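Local coordinates for signal transduction protein TRAP (Staphylococcus aureus, PDB 4AE5) that probably acts as a phosphorylation-dependent signal transducer that switches on the agr system, raising RNAIII synthesis, toxin expression and biofilm formation in staphylococci, at residues 1-14 with 34-48. Sequence-based numbering, arbitrary orientation.
Sequences MKKLYTSYGTYGFL and TSVIFEETDGETVLK. With FMT (formic acid), chain E.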
loop_
_atom_site.group_PDB
_atom_site.type_symbol
_atom_site.label_atom_id
_atom_site.label_comp_id
_atom_site.label_asym_id
_atom_site.label_seq_id
_atom_site.Cartn_x
_atom_site.Cartn_y
_atom_site.Cartn_z
ATOM N N MET A 1 -11.034 -10.842 -10.692
ATOM C CA MET A 1 -10.707 -10.344 -9.297
ATOM C C MET A 1 -9.666 -9.231 -9.331
ATOM O O MET A 1 -8.684 -9.333 -10.046
ATOM C CB MET A 1 -10.184 -11.477 -8.434
ATOM C CG MET A 1 -11.156 -12.608 -8.159
ATOM S SD MET A 1 -10.287 -13.952 -7.314
ATOM C CE MET A 1 -9.422 -14.701 -8.707
ATOM N N LYS A 2 -9.864 -8.157 -8.567
ATOM C CA LYS A 2 -8.993 -6.985 -8.705
ATOM C C LYS A 2 -7.743 -7.228 -7.872
ATOM O O LYS A 2 -7.852 -7.587 -6.684
ATOM C CB LYS A 2 -9.717 -5.706 -8.214
ATOM C CG LYS A 2 -8.813 -4.467 -8.201
ATOM C CD LYS A 2 -9.570 -3.217 -7.738
ATOM C CE LYS A 2 -10.984 -3.113 -8.329
ATOM N NZ LYS A 2 -11.534 -1.799 -7.868
ATOM N N LYS A 3 -6.581 -6.964 -8.472
ATOM C CA LYS A 3 -5.267 -7.196 -7.846
ATOM C C LYS A 3 -4.343 -6.004 -7.984
ATOM O O LYS A 3 -4.468 -5.192 -8.927
ATOM C CB LYS A 3 -4.560 -8.410 -8.503
ATOM C CG LYS A 3 -5.302 -9.749 -8.290
ATOM C CD LYS A 3 -4.631 -10.915 -9.005
ATOM C CE LYS A 3 -5.026 -12.238 -8.377
ATOM N NZ LYS A 3 -6.275 -12.809 -8.925
ATOM N N LEU A 4 -3.382 -5.927 -7.077
ATOM C CA LEU A 4 -2.363 -4.906 -7.197
ATOM C C LEU A 4 -1.010 -5.563 -7.395
ATOM O O LEU A 4 -0.646 -6.480 -6.630
ATOM C CB LEU A 4 -2.375 -3.994 -5.968
ATOM C CG LEU A 4 -1.575 -2.695 -6.054
ATOM C CD1 LEU A 4 -2.290 -1.617 -5.229
ATOM C CD2 LEU A 4 -0.157 -2.949 -5.559
ATOM N N TYR A 5 -0.267 -5.042 -8.396
ATOM C CA TYR A 5 1.049 -5.539 -8.776
ATOM C C TYR A 5 2.089 -4.453 -8.462
ATOM O O TYR A 5 1.919 -3.330 -8.936
ATOM C CB TYR A 5 1.014 -5.801 -10.267
ATOM C CG TYR A 5 -0.057 -6.827 -10.667
ATOM C CD1 TYR A 5 -1.378 -6.432 -10.922
ATOM C CD2 TYR A 5 0.254 -8.183 -10.772
ATOM C CE1 TYR A 5 -2.347 -7.353 -11.290
ATOM C CE2 TYR A 5 -0.715 -9.130 -11.164
ATOM C CZ TYR A 5 -1.995 -8.703 -11.433
ATOM O OH TYR A 5 -2.967 -9.611 -11.758
ATOM N N THR A 6 3.152 -4.788 -7.709
ATOM C CA THR A 6 4.192 -3.807 -7.321
ATOM C C THR A 6 5.529 -4.349 -7.839
ATOM O O THR A 6 5.795 -5.546 -7.671
ATOM C CB THR A 6 4.246 -3.598 -5.809
ATOM O OG1 THR A 6 2.922 -3.240 -5.351
ATOM C CG2 THR A 6 5.223 -2.436 -5.476
ATOM N N SER A 7 6.305 -3.493 -8.506
ATOM C CA SER A 7 7.677 -3.799 -8.949
ATOM C C SER A 7 8.655 -2.745 -8.413
ATOM O O SER A 7 8.271 -1.611 -8.188
ATOM C CB SER A 7 7.774 -3.831 -10.492
ATOM O OG SER A 7 7.151 -4.984 -11.049
ATOM N N TYR A 8 9.906 -3.156 -8.229
ATOM C CA TYR A 8 10.991 -2.351 -7.677
ATOM C C TYR A 8 12.141 -2.347 -8.687
ATOM O O TYR A 8 12.348 -3.331 -9.414
ATOM C CB TYR A 8 11.483 -2.989 -6.355
ATOM C CG TYR A 8 10.352 -3.162 -5.368
ATOM C CD1 TYR A 8 9.883 -2.083 -4.642
ATOM C CD2 TYR A 8 9.703 -4.395 -5.222
ATOM C CE1 TYR A 8 8.852 -2.214 -3.741
ATOM C CE2 TYR A 8 8.643 -4.527 -4.318
ATOM C CZ TYR A 8 8.220 -3.441 -3.577
ATOM O OH TYR A 8 7.146 -3.540 -2.680
ATOM N N GLY A 9 12.882 -1.257 -8.730
ATOM C CA GLY A 9 14.030 -1.169 -9.598
ATOM C C GLY A 9 14.548 0.269 -9.510
ATOM O O GLY A 9 14.102 1.033 -8.652
ATOM N N THR A 10 15.484 0.638 -10.387
ATOM C CA THR A 10 15.948 2.040 -10.443
ATOM C C THR A 10 14.844 2.923 -11.066
ATOM O O THR A 10 13.959 2.418 -11.761
ATOM C CB THR A 10 17.244 2.202 -11.286
ATOM O OG1 THR A 10 16.947 2.021 -12.666
ATOM C CG2 THR A 10 18.344 1.199 -10.865
ATOM N N TYR A 11 14.926 4.242 -10.849
ATOM C CA TYR A 11 13.990 5.183 -11.529
ATOM C C TYR A 11 13.918 4.894 -13.037
ATOM O O TYR A 11 12.840 4.757 -13.609
ATOM C CB TYR A 11 14.360 6.662 -11.287
ATOM C CG TYR A 11 13.577 7.599 -12.180
ATOM C CD1 TYR A 11 12.278 7.965 -11.830
ATOM C CD2 TYR A 11 14.100 8.085 -13.384
ATOM C CE1 TYR A 11 11.523 8.783 -12.656
ATOM C CE2 TYR A 11 13.343 8.922 -14.212
ATOM C CZ TYR A 11 12.083 9.283 -13.824
ATOM O OH TYR A 11 11.267 10.089 -14.574
ATOM N N GLY A 12 15.072 4.827 -13.682
ATOM C CA GLY A 12 15.138 4.688 -15.165
ATOM C C GLY A 12 14.551 3.379 -15.636
ATOM O O GLY A 12 13.733 3.390 -16.565
ATOM N N PHE A 13 14.935 2.260 -15.003
ATOM C CA PHE A 13 14.281 0.948 -15.270
ATOM C C PHE A 13 12.724 0.935 -15.220
ATOM O O PHE A 13 12.020 0.486 -16.184
ATOM C CB PHE A 13 14.868 -0.148 -14.375
ATOM C CG PHE A 13 14.427 -1.532 -14.751
ATOM C CD1 PHE A 13 14.975 -2.186 -15.832
ATOM C CD2 PHE A 13 13.412 -2.161 -14.027
ATOM C CE1 PHE A 13 14.525 -3.449 -16.211
ATOM C CE2 PHE A 13 12.976 -3.439 -14.378
ATOM C CZ PHE A 13 13.516 -4.077 -15.481
ATOM N N LEU A 14 12.174 1.460 -14.121
ATOM C CA LEU A 14 10.743 1.484 -13.990
ATOM C C LEU A 14 10.076 2.492 -14.902
ATOM O O LEU A 14 8.919 2.252 -15.335
ATOM C CB LEU A 14 10.313 1.677 -12.518
ATOM C CG LEU A 14 10.814 0.703 -11.473
ATOM C CD1 LEU A 14 10.078 0.984 -10.139
ATOM C CD2 LEU A 14 10.666 -0.735 -11.930
ATOM N N THR A 34 14.742 2.550 -2.974
ATOM C CA THR A 34 14.479 2.034 -4.310
ATOM C C THR A 34 13.418 2.891 -5.010
ATOM O O THR A 34 12.629 3.565 -4.347
ATOM C CB THR A 34 13.925 0.566 -4.180
ATOM O OG1 THR A 34 13.654 0.032 -5.486
ATOM C CG2 THR A 34 12.646 0.496 -3.338
ATOM N N SER A 35 13.322 2.827 -6.326
ATOM C CA SER A 35 12.103 3.334 -6.984
ATOM C C SER A 35 10.996 2.249 -6.936
ATOM O O SER A 35 11.311 1.064 -6.899
ATOM C CB SER A 35 12.434 3.720 -8.437
ATOM O OG SER A 35 11.255 4.255 -9.041
ATOM N N VAL A 36 9.722 2.637 -7.008
ATOM C CA VAL A 36 8.620 1.696 -6.885
ATOM C C VAL A 36 7.577 2.019 -7.999
ATOM O O VAL A 36 7.274 3.200 -8.259
ATOM C CB VAL A 36 7.941 1.911 -5.474
ATOM C CG1 VAL A 36 6.709 1.043 -5.323
ATOM C CG2 VAL A 36 8.908 1.607 -4.355
ATOM N N ILE A 37 7.007 0.986 -8.638
ATOM C CA ILE A 37 5.883 1.208 -9.538
ATOM C C ILE A 37 4.724 0.189 -9.259
ATOM O O ILE A 37 4.993 -0.997 -8.907
ATOM C CB ILE A 37 6.362 1.232 -11.016
ATOM C CG1 ILE A 37 5.318 1.900 -11.947
ATOM C CG2 ILE A 37 6.647 -0.186 -11.504
ATOM C CD1 ILE A 37 5.892 2.235 -13.311
ATOM N N PHE A 38 3.468 0.634 -9.429
ATOM C CA PHE A 38 2.306 -0.323 -9.272
ATOM C C PHE A 38 1.138 -0.011 -10.215
ATOM O O PHE A 38 1.032 1.132 -10.716
ATOM C CB PHE A 38 1.840 -0.439 -7.803
ATOM C CG PHE A 38 1.337 0.859 -7.184
ATOM C CD1 PHE A 38 0.009 1.278 -7.365
ATOM C CD2 PHE A 38 2.177 1.662 -6.383
ATOM C CE1 PHE A 38 -0.457 2.502 -6.809
ATOM C CE2 PHE A 38 1.720 2.857 -5.816
ATOM C CZ PHE A 38 0.418 3.291 -6.020
ATOM N N GLU A 39 0.289 -1.021 -10.440
ATOM C CA GLU A 39 -0.957 -0.846 -11.145
ATOM C C GLU A 39 -1.951 -1.719 -10.468
ATOM O O GLU A 39 -1.603 -2.746 -9.940
ATOM C CB GLU A 39 -0.876 -1.196 -12.666
ATOM C CG GLU A 39 -0.395 -2.599 -12.970
ATOM C CD GLU A 39 -0.447 -2.927 -14.469
ATOM O OE1 GLU A 39 -1.149 -2.260 -15.236
ATOM O OE2 GLU A 39 0.250 -3.817 -14.893
ATOM N N GLU A 40 -3.203 -1.319 -10.526
ATOM C CA GLU A 40 -4.287 -2.078 -9.943
ATOM C C GLU A 40 -5.260 -2.424 -11.071
ATOM O O GLU A 40 -5.801 -1.516 -11.737
ATOM C CB GLU A 40 -4.983 -1.142 -8.960
ATOM C CG GLU A 40 -6.206 -1.692 -8.250
ATOM C CD GLU A 40 -6.552 -0.732 -7.093
ATOM O OE1 GLU A 40 -7.129 0.373 -7.287
ATOM O OE2 GLU A 40 -6.136 -1.046 -6.011
ATOM N N THR A 41 -5.594 -3.699 -11.235
ATOM C CA THR A 41 -6.456 -4.059 -12.361
ATOM C C THR A 41 -7.030 -5.441 -12.127
ATOM O O THR A 41 -6.378 -6.275 -11.469
ATOM C CB THR A 41 -5.648 -4.064 -13.706
ATOM O OG1 THR A 41 -6.473 -4.454 -14.803
ATOM C CG2 THR A 41 -4.477 -5.009 -13.644
ATOM N N ASP A 42 -8.225 -5.708 -12.681
ATOM C CA ASP A 42 -8.637 -7.083 -12.743
ATOM C C ASP A 42 -8.165 -7.800 -14.021
ATOM O O ASP A 42 -8.580 -8.925 -14.247
ATOM C CB ASP A 42 -10.171 -7.219 -12.568
ATOM C CG ASP A 42 -10.922 -6.549 -13.663
ATOM O OD1 ASP A 42 -10.287 -5.981 -14.600
ATOM O OD2 ASP A 42 -12.157 -6.594 -13.611
ATOM N N GLY A 43 -7.352 -7.162 -14.876
ATOM C CA GLY A 43 -6.838 -7.863 -16.075
ATOM C C GLY A 43 -5.386 -8.325 -15.966
ATOM O O GLY A 43 -4.906 -8.645 -14.877
ATOM N N GLU A 44 -4.678 -8.349 -17.102
ATOM C CA GLU A 44 -3.231 -8.667 -17.143
ATOM C C GLU A 44 -2.393 -7.476 -16.694
ATOM O O GLU A 44 -2.725 -6.349 -17.013
ATOM C CB GLU A 44 -2.764 -9.088 -18.553
ATOM C CG GLU A 44 -3.555 -10.221 -19.178
ATOM C CD GLU A 44 -3.657 -11.466 -18.302
ATOM O OE1 GLU A 44 -2.680 -11.871 -17.636
ATOM O OE2 GLU A 44 -4.744 -12.062 -18.287
ATOM N N THR A 45 -1.319 -7.730 -15.962
ATOM C CA THR A 45 -0.332 -6.680 -15.645
ATOM C C THR A 45 0.794 -6.668 -16.716
ATOM O O THR A 45 1.075 -7.702 -17.375
ATOM C CB THR A 45 0.296 -6.855 -14.229
ATOM O OG1 THR A 45 1.240 -5.801 -14.028
ATOM C CG2 THR A 45 1.050 -8.149 -14.133
ATOM N N VAL A 46 1.422 -5.511 -16.901
ATOM C CA VAL A 46 2.628 -5.416 -17.738
ATOM C C VAL A 46 3.957 -5.540 -16.958
ATOM O O VAL A 46 5.043 -5.434 -17.534
ATOM C CB VAL A 46 2.627 -4.127 -18.600
ATOM C CG1 VAL A 46 1.551 -4.224 -19.682
ATOM C CG2 VAL A 46 2.462 -2.875 -17.724
ATOM N N LEU A 47 3.873 -5.779 -15.653
ATOM C CA LEU A 47 5.070 -5.877 -14.817
ATOM C C LEU A 47 5.564 -7.312 -14.840
ATOM O O LEU A 47 4.744 -8.215 -14.977
ATOM C CB LEU A 47 4.726 -5.437 -13.405
ATOM C CG LEU A 47 4.284 -3.978 -13.323
ATOM C CD1 LEU A 47 3.911 -3.630 -11.881
ATOM C CD2 LEU A 47 5.424 -3.101 -13.835
ATOM N N LYS A 48 6.878 -7.544 -14.768
ATOM C CA LYS A 48 7.438 -8.924 -14.805
ATOM C C LYS A 48 7.920 -9.391 -13.414
ATOM O O LYS A 48 8.594 -8.652 -12.699
ATOM C CB LYS A 48 8.569 -9.077 -15.855
ATOM C CG LYS A 48 8.287 -8.377 -17.183
ATOM C CD LYS A 48 8.640 -9.245 -18.395
ATOM C CE LYS A 48 10.140 -9.306 -18.712
ATOM N NZ LYS A 48 10.518 -8.483 -19.902
HETATM C C FMT E . 5.686 -0.620 -1.520
HETATM O O1 FMT E . 4.731 -1.352 -1.875
HETATM O O2 FMT E . 6.869 -1.211 -1.240
#
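Y5 lies beneath T45 in a CH-pi contact: T45 CB stands 3.6 Å from the centroid of the Y5 ring, almost on its normal, with CG2 directed over the CD2–CE2 side. The Y5 ring reaches this place because CG lies anti to its own carbonyl carbon (chi1 -59°), and the carbonyl O of E39 meets the ring edge in plane. T45 OG1 accepts from L47 N in an ST turn, while V46 N donates to E39 OE2; these bonds hold the loop after strand 35-41 where it folds back over Y5. Further along the same face, L47 leans on S7, its CB 3.4 Å from S7 OG, and L14, from the helix that follows strand 3-9, sets CD1 3.8 Å from I37 CB.

Beneath these side chains, strands 3-9 and 35-41 run antiparallel as neighbours in a closed eight-stranded barrel. Four hydrogen-bonded pairs join them; the bond from S7 N to I37 O is 2.8 Å long, whereas both bonds of the G9–S35 pair are weak.

The other face carries L4, whose CD2 meets F38 CB at 3.9 Å, and Y8, whose ring edge receives V36 CG2. K2 and E40 cross through their aliphatic parts, CD to CG 3.7 Å; K2 NZ pairs with E58, and E40 OE2 with R104. Y8 OH donates to O2 of a formic acid molecule (2.8 Å), probably from the crystallisation liquor, which K115, R160 and Y117 also hold. CH-pi packing and hydrogen bonds to E39 thus fix the loop together, while the setting round Y8 would probably suit a small anion.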